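Local atomic coordinates of GCN5-related N-acetyltransferase (PDB entry 4J3G), a protein that probably transfers an acetyl group from acetyl-CoA to an amino group, perhaps the N-terminal alanine of a ribosomal protein, as a member of the GNAT family. Residues 85-93 / 123-134. Sequence-based numbering, arbitrary orientation.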
ATOM      1  N   VAL A  85      -0.962  16.167  25.945  1.00 28.31           N
ATOM      2  CA  VAL A  85      -1.310  15.508  24.672  1.00 25.70           C
ATOM      3  C   VAL A  85      -1.968  14.147  24.925  1.00 24.52           C
ATOM      4  O   VAL A  85      -1.399  13.295  25.631  1.00 24.74           O
ATOM      5  CB  VAL A  85      -0.084  15.401  23.769  1.00 25.00           C
ATOM      6  CG1 VAL A  85      -0.388  14.600  22.509  1.00 23.21           C
ATOM      7  CG2 VAL A  85       0.385  16.803  23.405  1.00 26.26           C
ATOM      8  N   VAL A  86      -3.189  13.974  24.388  1.00 23.16           N
ATOM      9  CA  VAL A  86      -3.996  12.754  24.610  1.00 23.25           C
ATOM     10  C   VAL A  86      -4.253  11.991  23.328  1.00 21.67           C
ATOM     11  O   VAL A  86      -4.799  10.862  23.357  1.00 23.24           O
ATOM     12  CB  VAL A  86      -5.327  13.032  25.356  1.00 24.13           C
ATOM     13  CG1 VAL A  86      -5.050  13.351  26.822  1.00 25.31           C
ATOM     14  CG2 VAL A  86      -6.118  14.181  24.724  1.00 24.49           C
ATOM     15  N   GLY A  87      -3.781  12.541  22.216  1.00 19.37           N
ATOM     16  CA  GLY A  87      -3.796  11.797  20.944  1.00 17.73           C
ATOM     17  C   GLY A  87      -3.115  12.550  19.833  1.00 17.49           C
ATOM     18  O   GLY A  87      -2.892  13.738  19.936  1.00 18.15           O
ATOM     19  N   TYR A  88      -2.843  11.870  18.713  1.00 17.21           N
ATOM     20  CA  TYR A  88      -2.382  12.572  17.531  1.00 17.00           C
ATOM     21  C   TYR A  88      -2.886  11.909  16.239  1.00 15.81           C
ATOM     22  O   TYR A  88      -3.326  10.755  16.228  1.00 16.43           O
ATOM     23  CB  TYR A  88      -0.848  12.697  17.504  1.00 16.87           C
ATOM     24  CG  TYR A  88      -0.067  11.414  17.208  1.00 17.35           C
ATOM     25  CD1 TYR A  88       0.293  10.531  18.228  1.00 18.44           C
ATOM     26  CD2 TYR A  88       0.381  11.126  15.909  1.00 18.23           C
ATOM     27  CE1 TYR A  88       1.054   9.386  17.952  1.00 18.93           C
ATOM     28  CE2 TYR A  88       1.129   9.976  15.626  1.00 18.28           C
ATOM     29  CZ  TYR A  88       1.475   9.120  16.661  1.00 19.06           C
ATOM     30  OH  TYR A  88       2.240   7.988  16.407  1.00 19.56           O
ATOM     31  N   ALA A  89      -2.778  12.648  15.144  1.00 15.19           N
ATOM     32  CA  ALA A  89      -3.221  12.127  13.830  1.00 15.05           C
ATOM     33  C   ALA A  89      -2.359  12.653  12.717  1.00 13.89           C
ATOM     34  O   ALA A  89      -1.850  13.799  12.758  1.00 14.57           O
ATOM     35  CB  ALA A  89      -4.690  12.492  13.537  1.00 15.48           C
ATOM     36  N   SER A  90      -2.211  11.836  11.684  1.00 13.83           N
ATOM     37  CA  SER A  90      -1.491  12.289  10.532  1.00 13.05           C
ATOM     38  C   SER A  90      -1.944  11.543   9.292  1.00 12.56           C
ATOM     39  O   SER A  90      -2.767  10.635   9.347  1.00 12.23           O
ATOM     40  CB  SER A  90       0.021  12.120  10.759  1.00 13.05           C
ATOM     41  OG  SER A  90       0.756  12.843   9.778  1.00 14.35           O
ATOM     42  N   TYR A  91      -1.433  11.986   8.153  1.00 13.38           N
ATOM     43  CA  TYR A  91      -1.570  11.210   6.915  1.00 12.46           C
ATOM     44  C   TYR A  91      -0.320  11.324   6.103  1.00 13.84           C
ATOM     45  O   TYR A  91       0.482  12.261   6.284  1.00 13.98           O
ATOM     46  CB  TYR A  91      -2.793  11.588   6.114  1.00 12.85           C
ATOM     47  CG  TYR A  91      -2.811  12.935   5.512  1.00 12.96           C
ATOM     48  CD1 TYR A  91      -2.028  13.245   4.376  1.00 13.24           C
ATOM     49  CD2 TYR A  91      -3.675  13.906   5.986  1.00 13.45           C
ATOM     50  CE1 TYR A  91      -2.064  14.509   3.820  1.00 13.67           C
ATOM     51  CE2 TYR A  91      -3.727  15.156   5.402  1.00 13.88           C
ATOM     52  CZ  TYR A  91      -2.933  15.450   4.330  1.00 14.21           C
ATOM     53  OH  TYR A  91      -2.984  16.732   3.785  1.00 15.65           O
ATOM     54  N   GLY A  92      -0.102  10.296   5.272  1.00 13.27           N
ATOM     55  CA  GLY A  92       1.054  10.244   4.392  1.00 14.12           C
ATOM     56  C   GLY A  92       0.715   9.483   3.120  1.00 14.77           C
ATOM     57  O   GLY A  92      -0.442   9.199   2.843  1.00 12.82           O
ATOM     58  N   PRO A  93       1.713   9.161   2.337  1.00 16.42           N
ATOM     59  CA  PRO A  93       1.435   8.580   1.056  1.00 17.38           C
ATOM     60  C   PRO A  93       0.743   7.221   1.164  1.00 16.74           C
ATOM     61  O   PRO A  93       1.071   6.427   2.045  1.00 18.01           O
ATOM     62  CB  PRO A  93       2.839   8.400   0.445  1.00 19.20           C
ATOM     63  CG  PRO A  93       3.695   9.366   1.157  1.00 20.43           C
ATOM     64  CD  PRO A  93       3.151   9.450   2.537  1.00 19.53           C
ATOM     65  N   LEU A 123     -10.025  14.466  16.247  1.00 19.55           N
ATOM     66  CA  LEU A 123      -8.838  14.446  15.432  1.00 17.95           C
ATOM     67  C   LEU A 123      -9.125  14.135  13.951  1.00 18.01           C
ATOM     68  O   LEU A 123      -8.568  14.800  13.065  1.00 17.72           O
ATOM     69  CB  LEU A 123      -7.839  13.443  15.971  1.00 17.78           C
ATOM     70  CG  LEU A 123      -7.077  13.907  17.202  1.00 17.61           C
ATOM     71  CD1 LEU A 123      -6.430  12.709  17.871  1.00 17.63           C
ATOM     72  CD2 LEU A 123      -6.059  14.973  16.836  1.00 17.77           C
ATOM     73  N   LEU A 124      -9.934  13.100  13.685  1.00 16.96           N
ATOM     74  CA  LEU A 124     -10.243  12.706  12.314  1.00 16.93           C
ATOM     75  C   LEU A 124     -10.913  13.864  11.610  1.00 17.69           C
ATOM     76  O   LEU A 124     -10.551  14.239  10.469  1.00 16.10           O
ATOM     77  CB  LEU A 124     -11.177  11.481  12.314  1.00 18.35           C
ATOM     78  CG  LEU A 124     -11.547  10.896  10.971  1.00 19.22           C
ATOM     79  CD1 LEU A 124     -10.296  10.597  10.167  1.00 18.73           C
ATOM     80  CD2 LEU A 124     -12.405   9.632  11.139  1.00 19.63           C
ATOM     81  N   ALA A 125     -11.889  14.476  12.296  1.00 18.50           N
ATOM     82  CA  ALA A 125     -12.603  15.562  11.674  1.00 19.71           C
ATOM     83  C   ALA A 125     -11.669  16.689  11.265  1.00 20.36           C
ATOM     84  O   ALA A 125     -11.829  17.260  10.192  1.00 20.12           O
ATOM     85  CB  ALA A 125     -13.719  16.083  12.571  1.00 20.68           C
ATOM     86  N   GLU A 126     -10.716  17.038  12.112  1.00 21.45           N
ATOM     87  CA  GLU A 126      -9.813  18.153  11.793  1.00 23.00           C
ATOM     88  C   GLU A 126      -8.799  17.769  10.715  1.00 20.31           C
ATOM     89  O   GLU A 126      -8.476  18.564   9.821  1.00 18.70           O
ATOM     90  CB  GLU A 126      -9.090  18.645  13.044  1.00 26.09           C
ATOM     91  CG  GLU A 126      -8.235  19.897  12.792  1.00 31.69           C
ATOM     92  CD  GLU A 126      -8.955  21.022  12.032  1.00 36.45           C
ATOM     93  OE1 GLU A 126     -10.160  21.332  12.333  1.00 39.17           O
ATOM     94  OE2 GLU A 126      -8.291  21.623  11.157  1.00 37.27           O
ATOM     95  N   LEU A 127      -8.316  16.532  10.765  1.00 19.33           N
ATOM     96  CA  LEU A 127      -7.405  16.070   9.729  1.00 18.76           C
ATOM     97  C   LEU A 127      -8.055  16.102   8.341  1.00 18.06           C
ATOM     98  O   LEU A 127      -7.400  16.443   7.353  1.00 17.73           O
ATOM     99  CB  LEU A 127      -6.943  14.645  10.020  1.00 19.52           C
ATOM    100  CG  LEU A 127      -5.652  14.203   9.306  1.00 19.92           C
ATOM    101  CD1 LEU A 127      -4.487  15.099   9.686  1.00 20.15           C
ATOM    102  CD2 LEU A 127      -5.309  12.763   9.672  1.00 19.77           C
ATOM    103  N   ILE A 128      -9.322  15.693   8.249  1.00 17.31           N
ATOM    104  CA  ILE A 128     -10.068  15.754   7.021  1.00 18.03           C
ATOM    105  C   ILE A 128     -10.092  17.200   6.481  1.00 18.23           C
ATOM    106  O   ILE A 128      -9.935  17.424   5.290  1.00 17.39           O
ATOM    107  CB  ILE A 128     -11.545  15.270   7.215  1.00 18.11           C
ATOM    108  CG1 ILE A 128     -11.592  13.750   7.376  1.00 17.88           C
ATOM    109  CG2 ILE A 128     -12.417  15.681   6.063  1.00 19.71           C
ATOM    110  CD1 ILE A 128     -12.953  13.210   7.829  1.00 17.87           C
ATOM    111  N   GLU A 129     -10.324  18.169   7.346  1.00 19.62           N
ATOM    112  CA  GLU A 129     -10.359  19.565   6.860  1.00 20.94           C
ATOM    113  C   GLU A 129      -9.000  20.003   6.330  1.00 20.94           C
ATOM    114  O   GLU A 129      -8.933  20.709   5.312  1.00 20.93           O
ATOM    115  CB  GLU A 129     -10.795  20.538   7.966  1.00 22.67           C
ATOM    116  CG  GLU A 129     -12.192  20.262   8.513  1.00 25.32           C
ATOM    117  CD  GLU A 129     -13.284  20.295   7.451  1.00 28.71           C
ATOM    118  OE1 GLU A 129     -13.153  21.051   6.447  1.00 29.38           O
ATOM    119  OE2 GLU A 129     -14.265  19.526   7.588  1.00 35.23           O
ATOM    120  N   GLU A 130      -7.933  19.622   7.032  1.00 20.51           N
ATOM    121  CA  GLU A 130      -6.547  19.892   6.557  1.00 22.12           C
ATOM    122  C   GLU A 130      -6.281  19.240   5.216  1.00 20.00           C
ATOM    123  O   GLU A 130      -5.722  19.858   4.310  1.00 20.75           O
ATOM    124  CB  GLU A 130      -5.522  19.404   7.540  1.00 25.41           C
ATOM    125  CG  GLU A 130      -5.319  20.291   8.740  1.00 32.27           C
ATOM    126  CD  GLU A 130      -4.347  21.439   8.483  1.00 36.58           C
ATOM    127  OE1 GLU A 130      -3.881  21.626   7.312  1.00 38.00           O
ATOM    128  OE2 GLU A 130      -4.051  22.141   9.470  1.00 41.81           O
ATOM    129  N   ALA A 131      -6.734  18.002   5.056  1.00 18.57           N
ATOM    130  CA  ALA A 131      -6.576  17.314   3.794  1.00 17.61           C
ATOM    131  C   ALA A 131      -7.304  18.043   2.669  1.00 18.51           C
ATOM    132  O   ALA A 131      -6.775  18.195   1.562  1.00 17.95           O
ATOM    133  CB  ALA A 131      -7.082  15.873   3.918  1.00 17.60           C
ATOM    134  N   ARG A 132      -8.536  18.444   2.945  1.00 18.99           N
ATOM    135  CA  ARG A 132      -9.366  19.192   1.993  1.00 21.80           C
ATOM    136  C   ARG A 132      -8.635  20.456   1.534  1.00 22.22           C
ATOM    137  O   ARG A 132      -8.583  20.780   0.324  1.00 21.05           O
ATOM    138  CB  ARG A 132     -10.666  19.596   2.694  1.00 26.01           C
ATOM    139  CG  ARG A 132     -11.928  19.509   1.903  1.00 32.60           C
ATOM    140  CD  ARG A 132     -13.144  19.601   2.858  1.00 37.19           C
ATOM    141  NE  ARG A 132     -13.989  18.426   2.676  1.00 39.57           N
ATOM    142  CZ  ARG A 132     -14.776  17.880   3.592  1.00 41.79           C
ATOM    143  NH1 ARG A 132     -14.891  18.397   4.818  1.00 44.50           N
ATOM    144  NH2 ARG A 132     -15.477  16.798   3.259  1.00 43.48           N
ATOM    145  N   GLU A 133      -8.091  21.176   2.515  1.00 22.81           N
ATOM    146  CA  GLU A 133      -7.397  22.424   2.284  1.00 25.76           C
ATOM    147  C   GLU A 133      -6.189  22.205   1.407  1.00 24.39           C
ATOM    148  O   GLU A 133      -5.880  23.035   0.578  1.00 23.19           O
ATOM    149  CB  GLU A 133      -6.906  22.967   3.601  1.00 29.75           C
ATOM    150  CG  GLU A 133      -6.502  24.416   3.562  1.00 33.67           C
ATOM    151  CD  GLU A 133      -6.641  25.051   4.924  1.00 39.11           C
ATOM    152  OE1 GLU A 133      -7.703  25.669   5.191  1.00 42.22           O
ATOM    153  OE2 GLU A 133      -5.722  24.875   5.754  1.00 42.66           O
ATOM    154  N   ARG A 134      -5.518  21.074   1.628  1.00 22.10           N
ATOM    155  CA  ARG A 134      -4.288  20.715   0.945  1.00 22.51           C
ATOM    156  C   ARG A 134      -4.536  19.959  -0.365  1.00 22.65           C
ATOM    157  O   ARG A 134      -3.588  19.541  -1.009  1.00 22.85           O
ATOM    158  CB  ARG A 134      -3.354  19.920   1.897  1.00 23.99           C
ATOM    159  CG  ARG A 134      -2.759  20.785   2.981  1.00 24.50           C
ATOM    160  CD  ARG A 134      -2.046  20.012   4.069  1.00 26.11           C
ATOM    161  NE  ARG A 134      -1.883  20.848   5.262  1.00 25.81           N
ATOM    162  CZ  ARG A 134      -0.743  21.062   5.909  1.00 26.94           C
ATOM    163  NH1 ARG A 134       0.415  20.503   5.525  1.00 26.25           N
ATOM    164  NH2 ARG A 134      -0.761  21.843   6.984  1.00 29.34           N
TER
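Tyr-91 and Leu-127 set the pattern by which strand 84-93 carries helix 119-133: one large ring rises from the strand and the helix lays small and branched side chains along it. CG of Tyr-91 sits between its backbone N and carbonyl carbon (chi1 67°), which lifts the ring off the strand toward the helix. Leu-127 meets the ring at its edge, CG lying near the ring plane and 3.9 Å from Tyr-91 CD2. One turn later Ala-131 approaches obliquely, its CB 3.7 Å from Tyr-91 CE2. The phenol oxygen reaches the end of the helix, where Tyr-91 OH lies 3.4 Å from Arg-134 CD. From there the arginine chain runs on, extended, to a guanidinium almost perpendicular to the ring. Arg-134 grips Glu-130 side-on in a salt bridge: its NE (3.0 Å) and NH2 (3.1 Å) both make bent hydrogen bonds to Glu-130 OE1 from the same face of the carboxylate, while NH1 binds the carbonyl of Gly-73.

Toward the start of the strand the fit depends on small residues. Ala-89 CB points at the helix and touches Leu-127 CD2 at 3.9 Å, with Leu-123 CB close by; Leu-123 CD1 then rests over the backbone of Gly-87 and Tyr-88. No hydrogen bond links the segments. Leu-106 and Leu-77, on the two flanking strands, also touch Leu-127, whereas Tyr-88 faces helix 34-47 across the sheet. Helix 119-133 follows strand 103-110 and an Arg-Gly-Gly-Gly-Ile-Gly loop, consistent with GNAT motif A, whose loop and helix start usually bind acetyl-CoA pyrophosphate.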